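Local atomic coordinates of aspartate semialdehyde dehydrogenase (Francisella tularensis subsp. tularensis, PDB entry 4WOJ), a protein that probably catalyses the NADPH-dependent reductive dephosphorylation of L-aspartyl-4-phosphate to L-aspartate-semialdehyde, a shared step on the way to lysine, methionine and threonine. Residues E156-W161 against Q286-E291; R206-S209 against S213-P216; S337-A340 against F344-F347. One frame throughout, in Å; residues are numbered along the deposited sequence.

The three contacts fall within the dimerisation region and illustrate how short turns are tied to regular structure in different ways. Contacts 1 and 3 are neighbours, their centres 11 Å apart and their nearest atoms about 4 Å apart, and both reach the same mixed sheet. Contact 2 lies elsewhere, 47 Å from contact 1 and 39 Å from contact 3 between centres, although along the chain it is nested inside the loop that contact 1 closes. Across the dimer, Trp-161 of contact 1 packs on Leu-339 of the second subunit, a residue of contact 3 there; contact 2 also touches the second subunit. All three lie away from Cys-141 and His-276, the predicted catalytic pair.

Contact 1 (E156-W161 against Q286-E291); sequences EDLVEW and QKLTIE
Gln-286 meets Leu-158 through its flat amide: methyl CD2 of Leu-158 stands over one face of the group, 3.6 Å from OE1 of Gln-286 and 3.8 Å from both CD and NE2 of that residue. Such even spacing is what a methyl laid on a face produces, and it marks a van der Waals contact. Extended beyond CG, the glutamine chain carries the amide to Leu-158. Lys-287, next along, turns elsewhere and forms a salt bridge with Asp-341.

Leu-288 brings the second apolar touch, its CD1 lying 4.1 Å from CD1 of Leu-158, with the two side chains crossing at about a right angle. Leu-158 thus divides its branches, one methyl to the amide and the other to the leucine; CG sits beside the backbone N (chi1 -71°), and from there the two methyls face different partners.

The setting is the end of a pair of antiparallel strands, 159-167 and 275-284. Asp-157, with positive phi, is the C-prime residue of a Schellman motif closing the preceding helix, and it holds Arg-285 by a salt bridge. Leu-158 then joins Arg-285 through the backbone, while Glu-160 and Trp-161 both face Lys-283 in a classic beta bulge. The chain therefore leaves a helix and enters a sheet within a few residues, with Leu-158 at the junction.

Beyond Leu-288, which also rests on Ile-293, the second segment enters helix 290-298. Thr-289 takes the N-cap position: its side chain caps a backbone N in the first turn, and OE2 of Glu-292 bonds in return to N of Thr-289, the reciprocal pattern of a capping box.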
# COMPACT_ATOMS: atom_id res chain seq x y z
N GLU B 156 4.25 -27.99 1.18
CA GLU B 156 4.92 -28.80 0.16
C GLU B 156 6.34 -28.35 -0.12
O GLU B 156 6.93 -28.79 -1.07
CB GLU B 156 4.13 -28.79 -1.12
CG GLU B 156 2.72 -29.32 -0.92
CD GLU B 156 2.13 -29.82 -2.19
OE1 GLU B 156 2.90 -30.16 -3.13
OE2 GLU B 156 0.91 -29.87 -2.22
N ASP B 157 6.89 -27.48 0.71
CA ASP B 157 8.19 -26.90 0.49
C ASP B 157 8.40 -26.44 -0.95
O ASP B 157 9.46 -26.67 -1.54
CB ASP B 157 9.30 -27.88 0.89
CG ASP B 157 10.63 -27.20 1.11
OD1 ASP B 157 10.64 -25.97 1.42
OD2 ASP B 157 11.67 -27.88 0.96
N LEU B 158 7.38 -25.78 -1.51
CA LEU B 158 7.46 -25.31 -2.91
C LEU B 158 7.97 -23.87 -3.09
O LEU B 158 8.25 -23.45 -4.21
CB LEU B 158 6.11 -25.50 -3.59
CG LEU B 158 5.77 -26.98 -3.86
CD1 LEU B 158 4.39 -27.13 -4.45
CD2 LEU B 158 6.77 -27.64 -4.81
N VAL B 159 8.16 -23.15 -2.00
CA VAL B 159 8.49 -21.73 -2.09
C VAL B 159 9.99 -21.55 -1.89
O VAL B 159 10.52 -21.94 -0.83
CB VAL B 159 7.75 -20.93 -1.00
CG1 VAL B 159 8.21 -19.49 -0.99
CG2 VAL B 159 6.25 -21.04 -1.20
N GLU B 160 10.63 -20.91 -2.88
CA GLU B 160 12.08 -20.62 -2.88
C GLU B 160 12.35 -19.29 -2.18
O GLU B 160 13.25 -19.21 -1.37
CB GLU B 160 12.63 -20.56 -4.32
CG GLU B 160 14.16 -20.64 -4.40
CD GLU B 160 14.70 -20.79 -5.82
OE1 GLU B 160 14.32 -21.73 -6.54
OE2 GLU B 160 15.53 -19.96 -6.22
N TRP B 161 11.59 -18.24 -2.55
CA TRP B 161 11.51 -17.00 -1.76
C TRP B 161 10.21 -16.20 -1.93
O TRP B 161 9.44 -16.46 -2.82
CB TRP B 161 12.70 -16.08 -1.98
CG TRP B 161 13.00 -15.62 -3.37
CD1 TRP B 161 14.12 -15.95 -4.08
CD2 TRP B 161 12.26 -14.67 -4.18
NE1 TRP B 161 14.11 -15.30 -5.27
CE2 TRP B 161 12.99 -14.52 -5.37
CE3 TRP B 161 11.06 -13.97 -4.02
CZ2 TRP B 161 12.57 -13.69 -6.42
CZ3 TRP B 161 10.62 -13.14 -5.06
CH2 TRP B 161 11.38 -13.01 -6.25
N GLN B 286 9.62 -25.00 -8.34
CA GLN B 286 9.21 -25.71 -9.53
C GLN B 286 8.22 -24.86 -10.27
O GLN B 286 7.41 -24.18 -9.64
CB GLN B 286 8.42 -26.95 -9.16
CG GLN B 286 9.22 -28.17 -8.71
CD GLN B 286 8.36 -29.11 -7.89
OE1 GLN B 286 7.14 -29.18 -8.06
NE2 GLN B 286 8.99 -29.84 -6.97
N LYS B 287 8.23 -24.95 -11.59
CA LYS B 287 7.21 -24.28 -12.38
C LYS B 287 5.88 -25.01 -12.23
O LYS B 287 5.81 -26.21 -12.29
CB LYS B 287 7.65 -24.14 -13.83
CG LYS B 287 8.80 -23.13 -13.96
CD LYS B 287 10.14 -23.72 -14.35
CE LYS B 287 11.26 -22.73 -13.99
NZ LYS B 287 12.52 -22.87 -14.77
N LEU B 288 4.84 -24.24 -11.98
CA LEU B 288 3.52 -24.75 -11.74
C LEU B 288 2.54 -23.93 -12.54
O LEU B 288 2.69 -22.73 -12.65
CB LEU B 288 3.17 -24.58 -10.27
CG LEU B 288 3.80 -25.49 -9.25
CD1 LEU B 288 3.17 -25.20 -7.90
CD2 LEU B 288 3.58 -26.94 -9.60
N THR B 289 1.53 -24.55 -13.10
CA THR B 289 0.51 -23.78 -13.77
C THR B 289 -0.24 -22.91 -12.74
O THR B 289 -0.16 -23.11 -11.53
CB THR B 289 -0.46 -24.67 -14.53
OG1 THR B 289 -1.10 -25.55 -13.61
CG2 THR B 289 0.27 -25.46 -15.57
N ILE B 290 -0.96 -21.93 -13.22
CA ILE B 290 -1.60 -21.03 -12.31
C ILE B 290 -2.76 -21.72 -11.61
O ILE B 290 -2.99 -21.47 -10.48
CB ILE B 290 -2.04 -19.74 -13.01
CG1 ILE B 290 -2.25 -18.66 -11.97
CG2 ILE B 290 -3.29 -20.00 -13.85
CD1 ILE B 290 -1.02 -18.31 -11.16
N GLU B 291 -3.37 -22.71 -12.26
CA GLU B 291 -4.41 -23.55 -11.63
C GLU B 291 -3.89 -24.47 -10.54
O GLU B 291 -4.60 -24.78 -9.58
CB GLU B 291 -5.19 -24.34 -12.68
CG GLU B 291 -6.13 -23.41 -13.48
CD GLU B 291 -7.32 -22.89 -12.65
OE1 GLU B 291 -7.49 -23.28 -11.46
OE2 GLU B 291 -8.13 -22.08 -13.20

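Contact 2 (R206-S209 against S213-P216); sequences RELS and SKIP
The peptide group that follows Leu-208 meets the side chain of Ile-215, whose CG1 stands well off the peptide plane, 3.3 Å from O of Leu-208. The next carbonyl is approached less closely, with CB of Ile-215 4.1 Å from O of Ser-209. Neither contact is a hydrogen bond; the chain leaving helix 198-209 folds back, so that Lys-214 and Ile-215 pack their aliphatic carbons against the C-terminal part of that helix.

Leu-208 completes the packing from the helix side. Its CG is turned away from the backbone N (chi1 -170°), which carries its branch to the loop that follows, and CG lies 3.9 Å from CG1 of Ile-215. Its CD1 meets the lysine instead, 3.9 Å from CB of Lys-214. Both partners cross the leucine at about a right angle. Lys-214 lends only the start of its chain, turned about CB-CG (chi2 -91°), so that the rest runs off from the helix.

Polar atoms nearby have partners of their own. Ser-209 O accepts from Thr-223 OG1 and from Gln-217 NE2, and the same amide nitrogen also bonds to O of Ile-215, bridging helix and loop. OG of Ser-209 has two acceptors within reach of its one proton, O of Arg-206 and OE1 of Gln-321 of the second subunit. Around this loop, helix 175-191 covers the apolar side, with Leu-208 on Ile-191 and Ile-215 on Leu-187.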
# COMPACT_ATOMS: atom_id res chain seq x y z
N ARG B 206 -3.33 19.15 3.13
CA ARG B 206 -1.92 18.82 3.13
C ARG B 206 -1.13 19.71 4.09
O ARG B 206 -0.40 19.20 4.94
CB ARG B 206 -1.32 18.90 1.73
CG ARG B 206 0.11 18.40 1.71
CD ARG B 206 0.61 18.18 0.31
NE ARG B 206 1.20 19.41 -0.23
CZ ARG B 206 0.73 20.11 -1.26
NH1 ARG B 206 -0.32 19.72 -1.93
NH2 ARG B 206 1.36 21.21 -1.64
N GLU B 207 -1.31 21.02 4.00
CA GLU B 207 -0.59 21.93 4.89
C GLU B 207 -1.04 21.77 6.34
O GLU B 207 -0.20 21.79 7.25
CB GLU B 207 -0.73 23.40 4.45
CG GLU B 207 -0.03 23.72 3.13
CD GLU B 207 1.46 23.31 3.13
OE1 GLU B 207 2.18 23.63 4.11
OE2 GLU B 207 1.90 22.65 2.15
N LEU B 208 -2.33 21.59 6.57
CA LEU B 208 -2.83 21.38 7.95
C LEU B 208 -2.23 20.09 8.55
O LEU B 208 -1.82 20.07 9.73
CB LEU B 208 -4.36 21.34 7.99
CG LEU B 208 -5.02 21.37 9.40
CD1 LEU B 208 -4.65 22.63 10.18
CD2 LEU B 208 -6.54 21.28 9.32
N SER B 209 -2.16 19.03 7.74
CA SER B 209 -1.69 17.73 8.23
C SER B 209 -0.30 17.85 8.86
O SER B 209 0.03 17.11 9.81
CB SER B 209 -1.69 16.68 7.12
OG SER B 209 -0.55 16.78 6.29
N SER B 213 0.76 21.10 16.05
CA SER B 213 0.03 21.78 17.10
C SER B 213 -1.47 21.88 16.80
O SER B 213 -2.25 22.33 17.64
CB SER B 213 0.59 23.18 17.29
OG SER B 213 0.09 24.02 16.26
N LYS B 214 -1.86 21.50 15.58
CA LYS B 214 -3.26 21.51 15.16
C LYS B 214 -3.76 20.08 14.99
O LYS B 214 -4.90 19.74 15.34
CB LYS B 214 -3.41 22.21 13.81
CG LYS B 214 -2.97 23.66 13.81
CD LYS B 214 -4.11 24.62 14.13
CE LYS B 214 -3.75 26.06 13.81
NZ LYS B 214 -4.79 26.67 12.94
N ILE B 215 -2.89 19.25 14.45
CA ILE B 215 -3.19 17.87 14.15
C ILE B 215 -2.25 16.98 14.91
O ILE B 215 -1.07 16.91 14.57
CB ILE B 215 -2.92 17.59 12.66
CG1 ILE B 215 -3.86 18.44 11.78
CG2 ILE B 215 -3.08 16.11 12.37
CD1 ILE B 215 -5.32 18.37 12.17
N PRO B 216 -2.77 16.26 15.91
CA PRO B 216 -1.91 15.45 16.74
C PRO B 216 -1.27 14.31 15.98
O PRO B 216 -1.95 13.56 15.31
CB PRO B 216 -2.88 14.89 17.78
CG PRO B 216 -4.14 14.76 17.03
CD PRO B 216 -4.18 15.96 16.14

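Contact 3 (S337-A340 against F344-F347); sequences SLLA and FHCF
An ST turn begins the link between strands 329-336 and 343-351, antiparallel neighbours joined as a beta hairpin, and its Ser-337 reaches across to His-345. Ser-337 OG accepts the backbone N-H of Leu-339 at 3.2 Å from that N, with a nearly straight N-H...O angle of 165°. The same oxygen forms a hydrogen bond with NE2 of His-345, OG to NE2 2.5 Å, in which either partner could be the donor. That length is short, so its exact value deserves caution. The hydroxyl meets the imidazole obliquely, and CB of Ser-337 comes close as well, 3.3 Å from CD2 of His-345.

Torsions bring the partners together: with OG anti to the backbone N of Ser-337 (chi1 -175°), the hydroxyl is put between N of Leu-339 and NE2 of His-345. Leu-339 adds an apolar touch at the ring edge, where its CD1 lies near the ring plane, 4.0 Å from CE1 of His-345.

The strand is held on both sides, His-345 bonding through its backbone to Lys-335 and Phe-344 to Val-282. N of Leu-338 bonds to OD2 of Asp-264 of the second subunit, and His-345 packs on Asn-163 of the second subunit.

The other ring nitrogen, ND1 of His-345, bonds to OG1 of Thr-281. Both nitrogens of this buried imidazole thus face hydroxyls. If the short serine bond is real in outline, this would probably fix the ring's rotation, and because a hydroxyl can give or accept a proton, the pairing could suit either neutral tautomer.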
# COMPACT_ATOMS: atom_id res chain seq x y z
N SER B 337 3.50 -14.41 -13.69
CA SER B 337 4.35 -13.24 -13.70
C SER B 337 5.22 -13.23 -14.98
O SER B 337 5.59 -14.26 -15.47
CB SER B 337 5.29 -13.31 -12.48
OG SER B 337 6.09 -12.14 -12.36
N LEU B 338 5.49 -12.03 -15.46
CA LEU B 338 6.38 -11.75 -16.54
C LEU B 338 7.85 -11.81 -16.15
O LEU B 338 8.72 -11.76 -16.98
CB LEU B 338 6.11 -10.33 -17.02
CG LEU B 338 4.76 -10.12 -17.67
CD1 LEU B 338 4.55 -8.62 -17.97
CD2 LEU B 338 4.62 -10.98 -18.91
N LEU B 339 8.11 -11.85 -14.86
CA LEU B 339 9.47 -11.76 -14.36
C LEU B 339 10.22 -13.03 -14.60
O LEU B 339 11.38 -13.00 -14.94
CB LEU B 339 9.45 -11.48 -12.85
CG LEU B 339 8.73 -10.23 -12.42
CD1 LEU B 339 8.76 -10.08 -10.88
CD2 LEU B 339 9.32 -9.04 -13.13
N ALA B 340 9.55 -14.15 -14.36
CA ALA B 340 10.14 -15.46 -14.53
C ALA B 340 9.05 -16.51 -14.62
O ALA B 340 7.98 -16.34 -14.05
CB ALA B 340 11.07 -15.76 -13.38
N PHE B 344 5.03 -16.26 -9.25
CA PHE B 344 3.61 -15.78 -9.32
C PHE B 344 3.38 -14.63 -8.38
O PHE B 344 4.16 -14.39 -7.48
CB PHE B 344 2.59 -16.89 -9.07
CG PHE B 344 2.35 -17.21 -7.62
CD1 PHE B 344 3.14 -18.14 -6.97
CD2 PHE B 344 1.25 -16.68 -6.95
CE1 PHE B 344 2.92 -18.47 -5.65
CE2 PHE B 344 1.04 -17.00 -5.63
CZ PHE B 344 1.87 -17.88 -4.97
N HIS B 345 2.32 -13.89 -8.66
CA HIS B 345 1.86 -12.78 -7.81
C HIS B 345 0.50 -13.08 -7.23
O HIS B 345 -0.31 -13.76 -7.85
CB HIS B 345 1.70 -11.52 -8.63
CG HIS B 345 2.90 -11.18 -9.45
ND1 HIS B 345 3.98 -10.49 -8.95
CD2 HIS B 345 3.19 -11.42 -10.75
CE1 HIS B 345 4.88 -10.31 -9.89
NE2 HIS B 345 4.42 -10.86 -11.00
N CYS B 346 0.24 -12.52 -6.05
CA CYS B 346 -1.06 -12.55 -5.44
C CYS B 346 -1.09 -11.43 -4.45
O CYS B 346 -0.07 -10.81 -4.23
CB CYS B 346 -1.37 -13.87 -4.75
SG CYS B 346 -0.21 -14.37 -3.48
N PHE B 347 -2.28 -11.15 -3.92
CA PHE B 347 -2.54 -10.11 -2.91
C PHE B 347 -3.41 -10.73 -1.84
O PHE B 347 -4.39 -11.36 -2.15
CB PHE B 347 -3.31 -8.93 -3.53
CG PHE B 347 -3.35 -7.69 -2.67
CD1 PHE B 347 -2.31 -6.80 -2.66
CD2 PHE B 347 -4.50 -7.37 -1.92
CE1 PHE B 347 -2.37 -5.65 -1.89
CE2 PHE B 347 -4.57 -6.22 -1.16
CZ PHE B 347 -3.50 -5.36 -1.13